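Local atomic coordinates of acetyltransferase (Agrobacterium tumefaciens, PDB entry 2FSR), a protein that probably transfers an acetyl group from acetyl-coenzyme A to an acceptor not yet identified, as other GNAT-family acetyltransferases do. Residues P46-F51 against P67-V72; C74-N79 against I99-I104. One frame throughout, in Å; residues are numbered along the deposited sequence.

Contact 1 (P46-F51 against P67-V72); sequences PAYRDF and PSTWGV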
loop_
_atom_site.group_PDB
_atom_site.type_symbol
_atom_site.label_atom_id
_atom_site.label_comp_id
_atom_site.label_asym_id
_atom_site.label_seq_id
_atom_site.Cartn_x
_atom_site.Cartn_y
_atom_site.Cartn_z
ATOM N N PRO A 46 10.418 8.640 10.702
ATOM C CA PRO A 46 10.230 10.075 10.851
ATOM C C PRO A 46 9.430 10.750 9.728
ATOM O O PRO A 46 8.524 11.534 10.039
ATOM C CB PRO A 46 11.666 10.608 10.936
ATOM C CG PRO A 46 12.430 9.476 11.550
ATOM C CD PRO A 46 11.838 8.260 10.861
ATOM N N ALA A 47 9.750 10.465 8.464
ATOM C CA ALA A 47 9.030 11.113 7.345
ATOM C C ALA A 47 7.594 10.596 7.308
ATOM O O ALA A 47 6.648 11.342 6.984
ATOM C CB ALA A 47 9.734 10.849 6.038
ATOM N N TYR A 48 7.419 9.316 7.649
ATOM C CA TYR A 48 6.077 8.727 7.698
ATOM C C TYR A 48 5.219 9.427 8.741
ATOM O O TYR A 48 4.053 9.746 8.474
ATOM C CB TYR A 48 6.195 7.220 7.985
ATOM C CG TYR A 48 4.896 6.442 8.039
ATOM C CD1 TYR A 48 4.285 5.982 6.868
ATOM C CD2 TYR A 48 4.291 6.166 9.250
ATOM C CE1 TYR A 48 3.101 5.262 6.932
ATOM C CE2 TYR A 48 3.105 5.444 9.325
ATOM C CZ TYR A 48 2.516 5.005 8.160
ATOM O OH TYR A 48 1.343 4.278 8.236
ATOM N N ARG A 49 5.794 9.677 9.919
ATOM C CA ARG A 49 5.072 10.311 11.015
ATOM C C ARG A 49 4.754 11.762 10.643
ATOM O O ARG A 49 3.650 12.240 10.901
ATOM C CB ARG A 49 5.906 10.237 12.304
ATOM C CG ARG A 49 5.358 10.995 13.488
ATOM C CD ARG A 49 3.939 10.590 13.875
ATOM N NE ARG A 49 3.418 11.514 14.892
ATOM C CZ ARG A 49 2.144 11.880 15.021
ATOM N NH1 ARG A 49 1.203 11.388 14.207
ATOM N NH2 ARG A 49 1.788 12.753 15.965
ATOM N N ASP A 50 5.720 12.460 10.045
ATOM C CA ASP A 50 5.482 13.823 9.543
ATOM C C ASP A 50 4.234 13.845 8.654
ATOM O O ASP A 50 3.333 14.675 8.848
ATOM C CB ASP A 50 6.687 14.352 8.741
ATOM C CG ASP A 50 7.888 14.722 9.613
ATOM O OD1 ASP A 50 7.779 14.766 10.860
ATOM O OD2 ASP A 50 8.965 14.982 9.021
ATOM N N PHE A 51 4.155 12.893 7.730
ATOM C CA PHE A 51 3.004 12.815 6.833
ATOM C C PHE A 51 1.717 12.537 7.621
ATOM O O PHE A 51 0.702 13.227 7.459
ATOM C CB PHE A 51 3.216 11.716 5.777
ATOM C CG PHE A 51 1.984 11.424 4.947
ATOM C CD1 PHE A 51 1.675 12.218 3.859
ATOM C CD2 PHE A 51 1.143 10.370 5.265
ATOM C CE1 PHE A 51 0.523 11.957 3.083
ATOM C CE2 PHE A 51 -0.006 10.103 4.496
ATOM C CZ PHE A 51 -0.305 10.903 3.408
ATOM N N PRO A 67 0.573 7.215 18.768
ATOM C CA PRO A 67 0.328 5.776 18.929
ATOM C C PRO A 67 -0.346 5.136 17.719
ATOM O O PRO A 67 0.043 4.030 17.320
ATOM C CB PRO A 67 -0.556 5.695 20.184
ATOM C CG PRO A 67 -0.257 6.964 20.923
ATOM C CD PRO A 67 0.030 7.999 19.900
ATOM N N SER A 68 -1.330 5.817 17.129
ATOM C CA SER A 68 -2.008 5.267 15.947
ATOM C C SER A 68 -1.038 5.183 14.769
ATOM O O SER A 68 -1.031 4.188 14.037
ATOM C CB SER A 68 -3.251 6.087 15.573
ATOM O OG SER A 68 -4.210 6.075 16.621
ATOM N N THR A 69 -0.201 6.208 14.596
ATOM C CA THR A 69 0.773 6.198 13.498
ATOM C C THR A 69 1.740 5.023 13.629
ATOM O O THR A 69 2.038 4.299 12.658
ATOM C CB THR A 69 1.575 7.501 13.439
ATOM O OG1 THR A 69 0.678 8.599 13.244
ATOM C CG2 THR A 69 2.567 7.451 12.270
ATOM N N TRP A 70 2.222 4.816 14.853
ATOM C CA TRP A 70 3.107 3.695 15.126
ATOM C C TRP A 70 2.408 2.353 14.884
ATOM O O TRP A 70 2.996 1.450 14.280
ATOM C CB TRP A 70 3.648 3.792 16.557
ATOM C CG TRP A 70 4.571 2.670 16.957
ATOM C CD1 TRP A 70 4.358 1.741 17.943
ATOM C CD2 TRP A 70 5.847 2.343 16.364
ATOM N NE1 TRP A 70 5.417 0.850 18.001
ATOM C CE2 TRP A 70 6.343 1.196 17.048
ATOM C CE3 TRP A 70 6.615 2.893 15.320
ATOM C CZ2 TRP A 70 7.576 0.610 16.736
ATOM C CZ3 TRP A 70 7.839 2.298 15.011
ATOM C CH2 TRP A 70 8.315 1.169 15.724
ATOM N N GLY A 71 1.171 2.229 15.346
ATOM C CA GLY A 71 0.426 0.994 15.098
ATOM C C GLY A 71 0.248 0.694 13.614
ATOM O O GLY A 71 0.442 -0.446 13.205
ATOM N N VAL A 72 -0.116 1.690 12.803
ATOM C CA VAL A 72 -0.223 1.438 11.347
ATOM C C VAL A 72 1.127 1.052 10.728
ATOM O O VAL A 72 1.213 0.131 9.906
ATOM C CB VAL A 72 -0.819 2.656 10.597
ATOM C CG1 VAL A 72 -0.967 2.350 9.098
ATOM C CG2 VAL A 72 -2.191 3.011 11.184
#
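R49 and T69, their CA atoms 6.4 Å apart, mark where helices 46-51 and 67-72 come nearest, although the axes of the two segments stay 10.2 Å apart and are inclined at 127°. Across this gap, long side chains of the first helix reach out to short beta-branched ones of the second. T69 points into the interface and meets two of them. Its methyl CG2 lies 3.6 Å from Y48 CE2, obliquely to the ring, while the carbonyl oxygen T69 O sits in the ring plane, 3.7 Å from the same CE2. The aromatic ring of Y48 is swung away from its own helix, with CG anti to the backbone N (chi1 -179°), which carries the hydroxyl past V72: Y48 OH and V72 CG1 are only 3.1 Å apart, a tight contact at the ring edge. R49 arrives from another direction, its chain bent at chi2 and crossing T69 at about a right angle. The bond from R49 NH1 to T69 OG1, 3.0 Å long, is weak, since its N-H...O angle is 127°. Stronger partners are backbone carbonyls: Y64 O for R49 NH1 and D65 O for T69 OG1. F45 and M52, which flank the segment on helix 45-53, also pack on T69, and Y48 continues inward, its ring meeting F73 of helix 66-83 and Y120, just beyond strand 114-119, and its hydroxyl directed to D76.

Contact 2 (C74-N79 against I99-I104); sequences CHDLAN and IGQIGI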
loop_
_atom_site.group_PDB
_atom_site.type_symbol
_atom_site.label_atom_id
_atom_site.label_comp_id
_atom_site.label_asym_id
_atom_site.label_seq_id
_atom_site.Cartn_x
_atom_site.Cartn_y
_atom_site.Cartn_z
ATOM N N CYS A 74 3.622 -0.420 12.154
ATOM C CA CYS A 74 3.908 -1.798 12.547
ATOM C C CYS A 74 3.027 -2.825 11.809
ATOM O O CYS A 74 3.544 -3.879 11.396
ATOM C CB CYS A 74 3.758 -1.963 14.039
ATOM S SG CYS A 74 5.081 -1.119 15.005
ATOM N N HIS A 75 1.750 -2.489 11.614
ATOM C CA HIS A 75 0.823 -3.307 10.799
ATOM C C HIS A 75 1.390 -3.433 9.376
ATOM O O HIS A 75 1.409 -4.526 8.787
ATOM C CB HIS A 75 -0.556 -2.641 10.822
ATOM C CG HIS A 75 -1.401 -2.931 9.623
ATOM N ND1 HIS A 75 -2.429 -3.851 9.654
ATOM C CD2 HIS A 75 -1.397 -2.394 8.377
ATOM C CE1 HIS A 75 -3.019 -3.874 8.467
ATOM N NE2 HIS A 75 -2.429 -2.983 7.685
ATOM N N ASP A 76 1.880 -2.311 8.846
ATOM C CA ASP A 76 2.414 -2.287 7.484
ATOM C C ASP A 76 3.565 -3.302 7.269
ATOM O O ASP A 76 3.655 -3.978 6.249
ATOM C CB ASP A 76 2.908 -0.878 7.158
ATOM C CG ASP A 76 1.779 0.141 6.964
ATOM O OD1 ASP A 76 0.623 -0.259 6.670
ATOM O OD2 ASP A 76 2.069 1.365 7.050
ATOM N N LEU A 77 4.451 -3.401 8.267
ATOM C CA LEU A 77 5.559 -4.331 8.222
ATOM C C LEU A 77 5.082 -5.741 8.565
ATOM O O LEU A 77 5.377 -6.686 7.833
ATOM C CB LEU A 77 6.669 -3.860 9.184
ATOM C CG LEU A 77 7.933 -4.720 9.302
ATOM C CD1 LEU A 77 7.739 -5.966 10.152
ATOM C CD2 LEU A 77 8.531 -5.109 7.924
ATOM N N ALA A 78 4.320 -5.870 9.653
ATOM C CA ALA A 78 3.915 -7.185 10.181
ATOM C C ALA A 78 3.020 -8.003 9.254
ATOM O O ALA A 78 3.010 -9.244 9.335
ATOM C CB ALA A 78 3.246 -7.045 11.540
ATOM N N ASN A 79 2.271 -7.322 8.380
ATOM C CA ASN A 79 1.407 -8.051 7.451
ATOM C C ASN A 79 2.190 -9.084 6.628
ATOM O O ASN A 79 1.655 -10.135 6.284
ATOM C CB ASN A 79 0.615 -7.091 6.543
ATOM C CG ASN A 79 -0.745 -6.705 7.120
ATOM O OD1 ASN A 79 -1.758 -6.759 6.411
ATOM N ND2 ASN A 79 -0.788 -6.322 8.392
ATOM N N ILE A 99 9.666 8.439 -1.179
ATOM C CA ILE A 99 8.615 9.365 -1.595
ATOM C C ILE A 99 7.210 8.941 -1.176
ATOM O O ILE A 99 6.259 9.652 -1.437
ATOM C CB ILE A 99 8.649 9.624 -3.129
ATOM C CG1 ILE A 99 8.367 8.345 -3.914
ATOM C CG2 ILE A 99 10.030 10.205 -3.524
ATOM C CD1 ILE A 99 7.904 8.578 -5.348
ATOM N N GLY A 100 7.077 7.771 -0.550
ATOM C CA GLY A 100 5.756 7.350 -0.084
ATOM C C GLY A 100 5.703 5.856 0.170
ATOM O O GLY A 100 6.716 5.265 0.481
ATOM N N GLN A 101 4.511 5.278 0.049
ATOM C CA GLN A 101 4.308 3.897 0.471
ATOM C C GLN A 101 3.166 3.297 -0.331
ATOM O O GLN A 101 2.191 3.988 -0.674
ATOM C CB GLN A 101 3.991 3.860 1.963
ATOM C CG GLN A 101 3.885 2.447 2.545
ATOM C CD GLN A 101 3.172 2.450 3.876
ATOM O OE1 GLN A 101 1.981 2.738 3.932
ATOM N NE2 GLN A 101 3.907 2.161 4.964
ATOM N N ILE A 102 3.302 2.000 -0.602
ATOM C CA ILE A 102 2.261 1.194 -1.238
ATOM C C ILE A 102 2.080 -0.075 -0.407
ATOM O O ILE A 102 3.053 -0.578 0.154
ATOM C CB ILE A 102 2.652 0.835 -2.711
ATOM C CG1 ILE A 102 1.498 0.140 -3.448
ATOM C CG2 ILE A 102 3.921 -0.025 -2.760
ATOM C CD1 ILE A 102 0.338 1.010 -3.792
ATOM N N GLY A 103 0.850 -0.578 -0.292
ATOM C CA GLY A 103 0.668 -1.807 0.499
ATOM C C GLY A 103 -0.602 -2.575 0.248
ATOM O O GLY A 103 -1.573 -2.049 -0.291
ATOM N N ILE A 104 -0.568 -3.847 0.631
ATOM C CA ILE A 104 -1.784 -4.624 0.723
ATOM C C ILE A 104 -1.982 -5.034 2.181
ATOM O O ILE A 104 -1.069 -5.568 2.818
ATOM C CB ILE A 104 -1.760 -5.847 -0.201
ATOM C CG1 ILE A 104 -1.668 -5.405 -1.664
ATOM C CG2 ILE A 104 -2.997 -6.725 0.005
ATOM C CD1 ILE A 104 -1.234 -6.531 -2.602
HETATM O O HOH W 1 0.317 3.244 6.051
#
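D76 and Q101 join helix 74-79 to strand 99-104 in the alpha/beta layering of the GNAT fold, where a helix lies against one face of the antiparallel sheet. Helix 128-143 takes the other face, touched by I102 and I104. The close part of the contact is polar though buried. Q101 points toward the helix and stretches its chain across, CG anti to the backbone N (chi1 -175°), a span that suits glutamine's length. Q101 NE2 donates to D76 OD2 over 2.9 Å with an N-H...O angle of 145°. The donor approaches well above the carboxylate plane, and the two flat groups stand 88° apart. Beside this pair G103 has no side chain to come between the carboxylate and the strand, which begins this segment with a classic beta bulge, I99 and G100 both facing I90. The loose side lies at N79. Its OD1 stops 3.8 Å from I104 O, and each of these oxygens is satisfied separately, by H106 N and H85 ND1 respectively; N79 ND2 turns back weakly to H75 O. Although D76 OD2 and Q101 OE1 are both acceptors, 3.4 Å apart, one water reconciles them, donating to D76 OD2 at 2.8 Å and to Q101 OE1 at 2.7 Å.

Overall arrangement
Both contacts draw on helix 66-83, contact 1 through its first turns and contact 2 further along, and their centres are 11 Å apart. Contact 1 is partly buried, sits near the outside of the domain and joins helix to helix, mixing apolar touches with one weak polar bond. Contact 2 is wholly buried, nearer the centre of the chain, and joins helix to sheet through one direct hydrogen bond and a bridging water. Y48 connects them: its OH probably hydrogen-bonds D76 OD2 at 3.2 Å, and its CE1 packs on Q101 NE2. The buried carboxylate oxygen thus gathers up to three polar partners: an amide, a water and probably a phenol.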